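Local coordinates for regulatory protein BLAR1 (Bacillus licheniformis, PDB 1NRF), which senses beta-lactam antibiotics, probably by acylation of a serine in the extracellular sensor domain studied here, and probably signals their presence to the cytoplasm, at residues 13-18 and 44-49. Numbering follows the deposited sequence.
Sequences FLPGTN and RKKYTI
Asn-18 and Lys-46 form a parallel beta bridge where edge strand 18-21 joins strand 46-50 in the mixed sheet of this penicillin-binding-protein-type sensor domain, away from the presumed acylation site. Two backbone hydrogen bonds make the bridge: Asn-18 N to Lys-45 O at 3.2 Å, and Tyr-47 N to Asn-18 O at 3.0 Å. Lys-45 and Lys-46 both face Asn-41 on the neighbouring strand, a G1 beta bulge at the start of strand 46-50.

Aromatic packing holds the preceding loop. The Phe-13 ring turns its edge to one face of Tyr-47, with centroids 5.0 Å apart and planes at 69°; Phe-13 CD2 lies over Tyr-47 CE1 and CD1, and Phe-13 CZ reaches Ile-49 CD1 at 3.8 Å. Leu-159 of helix 158-170 touches both rings.

Among the polar groups, Tyr-47 OH accepts a nearly straight bond (169°) from Leu-14 N and also bonds Asn-163 on that helix. The loop is braced internally by Thr-17: chi1 of 60° sets OG1 between backbone N and carbonyl carbon, where it lies at the Tyr-47 ring edge and donates to Leu-14 O at 2.7 Å. Lys-46, its chain bent near the end, brings NZ back to Asn-18 OD1 in a weak bond of 3.4 Å.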
ATOM      1  N   PHE A  13       4.484  -1.938 -16.477  1.00 53.80           N
ATOM      2  CA  PHE A  13       4.210  -3.026 -17.468  1.00 55.71           C
ATOM      3  C   PHE A  13       5.413  -3.939 -17.641  1.00 56.67           C
ATOM      4  O   PHE A  13       6.253  -3.725 -18.519  1.00 57.37           O
ATOM      5  CB  PHE A  13       3.813  -2.420 -18.821  1.00 53.94           C
ATOM      6  CG  PHE A  13       2.433  -1.824 -18.832  1.00 52.10           C
ATOM      7  CD1 PHE A  13       2.160  -0.687 -19.583  1.00 50.98           C
ATOM      8  CD2 PHE A  13       1.408  -2.398 -18.081  1.00 49.04           C
ATOM      9  CE1 PHE A  13       0.892  -0.130 -19.586  1.00 50.13           C
ATOM     10  CE2 PHE A  13       0.141  -1.852 -18.076  1.00 48.75           C
ATOM     11  CZ  PHE A  13      -0.122  -0.713 -18.831  1.00 50.63           C
ATOM     12  N   LEU A  14       5.479  -4.962 -16.795  1.00 57.14           N
ATOM     13  CA  LEU A  14       6.570  -5.926 -16.813  1.00 58.90           C
ATOM     14  C   LEU A  14       6.830  -6.496 -18.209  1.00 59.78           C
ATOM     15  O   LEU A  14       5.905  -6.693 -19.000  1.00 61.50           O
ATOM     16  CB  LEU A  14       6.254  -7.073 -15.847  1.00 58.75           C
ATOM     17  CG  LEU A  14       5.789  -6.649 -14.453  1.00 58.07           C
ATOM     18  CD1 LEU A  14       5.385  -7.874 -13.656  1.00 57.58           C
ATOM     19  CD2 LEU A  14       6.898  -5.869 -13.757  1.00 57.89           C
ATOM     20  N   PRO A  15       8.101  -6.765 -18.532  1.00 60.19           N
ATOM     21  CA  PRO A  15       8.408  -7.317 -19.854  1.00 59.78           C
ATOM     22  C   PRO A  15       7.853  -8.730 -19.992  1.00 58.71           C
ATOM     23  O   PRO A  15       8.072  -9.579 -19.128  1.00 57.78           O
ATOM     24  CB  PRO A  15       9.933  -7.280 -19.898  1.00 60.48           C
ATOM     25  CG  PRO A  15      10.313  -7.479 -18.453  1.00 61.30           C
ATOM     26  CD  PRO A  15       9.327  -6.580 -17.735  1.00 59.90           C
ATOM     27  N   GLY A  16       7.130  -8.969 -21.080  1.00 58.68           N
ATOM     28  CA  GLY A  16       6.548 -10.276 -21.313  1.00 58.75           C
ATOM     29  C   GLY A  16       5.127 -10.359 -20.797  1.00 58.67           C
ATOM     30  O   GLY A  16       4.746 -11.369 -20.208  1.00 58.99           O
ATOM     31  N   THR A  17       4.344  -9.304 -21.027  1.00 58.35           N
ATOM     32  CA  THR A  17       2.954  -9.243 -20.567  1.00 56.99           C
ATOM     33  C   THR A  17       2.032  -8.596 -21.602  1.00 56.83           C
ATOM     34  O   THR A  17       2.486  -8.162 -22.660  1.00 56.49           O
ATOM     35  CB  THR A  17       2.836  -8.425 -19.248  1.00 56.97           C
ATOM     36  OG1 THR A  17       3.306  -7.086 -19.463  1.00 54.80           O
ATOM     37  CG2 THR A  17       3.658  -9.065 -18.136  1.00 56.50           C
ATOM     38  N   ASN A  18       0.736  -8.549 -21.286  1.00 56.74           N
ATOM     39  CA  ASN A  18      -0.264  -7.931 -22.157  1.00 56.79           C
ATOM     40  C   ASN A  18      -1.252  -7.124 -21.301  1.00 56.08           C
ATOM     41  O   ASN A  18      -1.458  -7.417 -20.123  1.00 54.94           O
ATOM     42  CB  ASN A  18      -0.985  -8.997 -23.004  1.00 58.58           C
ATOM     43  CG  ASN A  18      -2.064  -9.747 -22.238  1.00 60.32           C
ATOM     44  OD1 ASN A  18      -3.209  -9.295 -22.153  1.00 61.14           O
ATOM     45  ND2 ASN A  18      -1.705 -10.901 -21.683  1.00 59.86           N
ATOM     46  N   ARG A  44      -1.884 -15.387 -16.206  1.00 45.58           N
ATOM     47  CA  ARG A  44      -2.199 -14.872 -17.529  1.00 45.94           C
ATOM     48  C   ARG A  44      -1.283 -13.711 -17.904  1.00 46.17           C
ATOM     49  O   ARG A  44      -1.374 -13.182 -19.018  1.00 46.97           O
ATOM     50  CB  ARG A  44      -3.658 -14.409 -17.570  1.00 47.61           C
ATOM     51  CG  ARG A  44      -4.684 -15.515 -17.331  1.00 51.38           C
ATOM     52  CD  ARG A  44      -4.794 -16.469 -18.523  1.00 55.14           C
ATOM     53  NE  ARG A  44      -5.276 -15.796 -19.731  1.00 56.45           N
ATOM     54  CZ  ARG A  44      -6.480 -15.243 -19.855  1.00 57.10           C
ATOM     55  NH1 ARG A  44      -7.347 -15.277 -18.848  1.00 56.73           N
ATOM     56  NH2 ARG A  44      -6.816 -14.645 -20.990  1.00 56.98           N
ATOM     57  N   LYS A  45      -0.397 -13.323 -16.982  1.00 45.03           N
ATOM     58  CA  LYS A  45       0.518 -12.204 -17.211  1.00 42.07           C
ATOM     59  C   LYS A  45      -0.289 -11.082 -17.866  1.00 40.44           C
ATOM     60  O   LYS A  45       0.160 -10.453 -18.822  1.00 40.33           O
ATOM     61  CB  LYS A  45       1.662 -12.615 -18.144  1.00 41.16           C
ATOM     62  CG  LYS A  45       2.434 -13.845 -17.702  1.00 43.82           C
ATOM     63  CD  LYS A  45       3.635 -14.084 -18.602  1.00 45.15           C
ATOM     64  CE  LYS A  45       4.230 -15.479 -18.407  1.00 49.07           C
ATOM     65  NZ  LYS A  45       4.761 -15.739 -17.031  1.00 48.61           N
ATOM     66  N   LYS A  46      -1.491 -10.853 -17.354  1.00 37.87           N
ATOM     67  CA  LYS A  46      -2.360  -9.828 -17.905  1.00 36.42           C
ATOM     68  C   LYS A  46      -2.750  -8.729 -16.922  1.00 34.79           C
ATOM     69  O   LYS A  46      -3.063  -8.981 -15.755  1.00 32.31           O
ATOM     70  CB  LYS A  46      -3.641 -10.459 -18.448  1.00 38.76           C
ATOM     71  CG  LYS A  46      -4.615  -9.441 -19.046  1.00 41.83           C
ATOM     72  CD  LYS A  46      -6.052  -9.938 -18.999  1.00 43.68           C
ATOM     73  CE  LYS A  46      -6.194 -11.319 -19.616  1.00 45.64           C
ATOM     74  NZ  LYS A  46      -5.747 -11.346 -21.037  1.00 47.37           N
ATOM     75  N   TYR A  47      -2.727  -7.500 -17.418  1.00 33.78           N
ATOM     76  CA  TYR A  47      -3.124  -6.356 -16.626  1.00 33.20           C
ATOM     77  C   TYR A  47      -4.512  -5.959 -17.079  1.00 34.24           C
ATOM     78  O   TYR A  47      -4.798  -5.926 -18.281  1.00 35.79           O
ATOM     79  CB  TYR A  47      -2.222  -5.146 -16.865  1.00 30.37           C
ATOM     80  CG  TYR A  47      -0.805  -5.254 -16.360  1.00 27.66           C
ATOM     81  CD1 TYR A  47       0.230  -5.599 -17.225  1.00 22.93           C
ATOM     82  CD2 TYR A  47      -0.488  -4.927 -15.039  1.00 24.58           C
ATOM     83  CE1 TYR A  47       1.543  -5.605 -16.803  1.00 23.65           C
ATOM     84  CE2 TYR A  47       0.834  -4.928 -14.603  1.00 26.74           C
ATOM     85  CZ  TYR A  47       1.844  -5.264 -15.496  1.00 25.43           C
ATOM     86  OH  TYR A  47       3.159  -5.219 -15.109  1.00 26.61           O
ATOM     87  N   THR A  48      -5.379  -5.677 -16.118  1.00 34.34           N
ATOM     88  CA  THR A  48      -6.714  -5.206 -16.428  1.00 35.35           C
ATOM     89  C   THR A  48      -6.744  -3.853 -15.742  1.00 37.28           C
ATOM     90  O   THR A  48      -6.608  -3.770 -14.517  1.00 37.08           O
ATOM     91  CB  THR A  48      -7.804  -6.094 -15.835  1.00 34.55           C
ATOM     92  OG1 THR A  48      -7.657  -7.429 -16.330  1.00 36.34           O
ATOM     93  CG2 THR A  48      -9.179  -5.569 -16.235  1.00 37.20           C
ATOM     94  N   ILE A  49      -6.883  -2.786 -16.519  1.00 38.00           N
ATOM     95  CA  ILE A  49      -6.905  -1.476 -15.905  1.00 40.60           C
ATOM     96  C   ILE A  49      -7.952  -0.504 -16.390  1.00 38.33           C
ATOM     97  O   ILE A  49      -8.268  -0.432 -17.574  1.00 35.73           O
ATOM     98  CB  ILE A  49      -5.529  -0.773 -15.999  1.00 44.93           C
ATOM     99  CG1 ILE A  49      -5.041  -0.748 -17.441  1.00 46.79           C
ATOM    100  CG2 ILE A  49      -4.529  -1.477 -15.100  1.00 46.01           C
ATOM    101  CD1 ILE A  49      -3.655  -0.138 -17.581  1.00 51.35           C
TER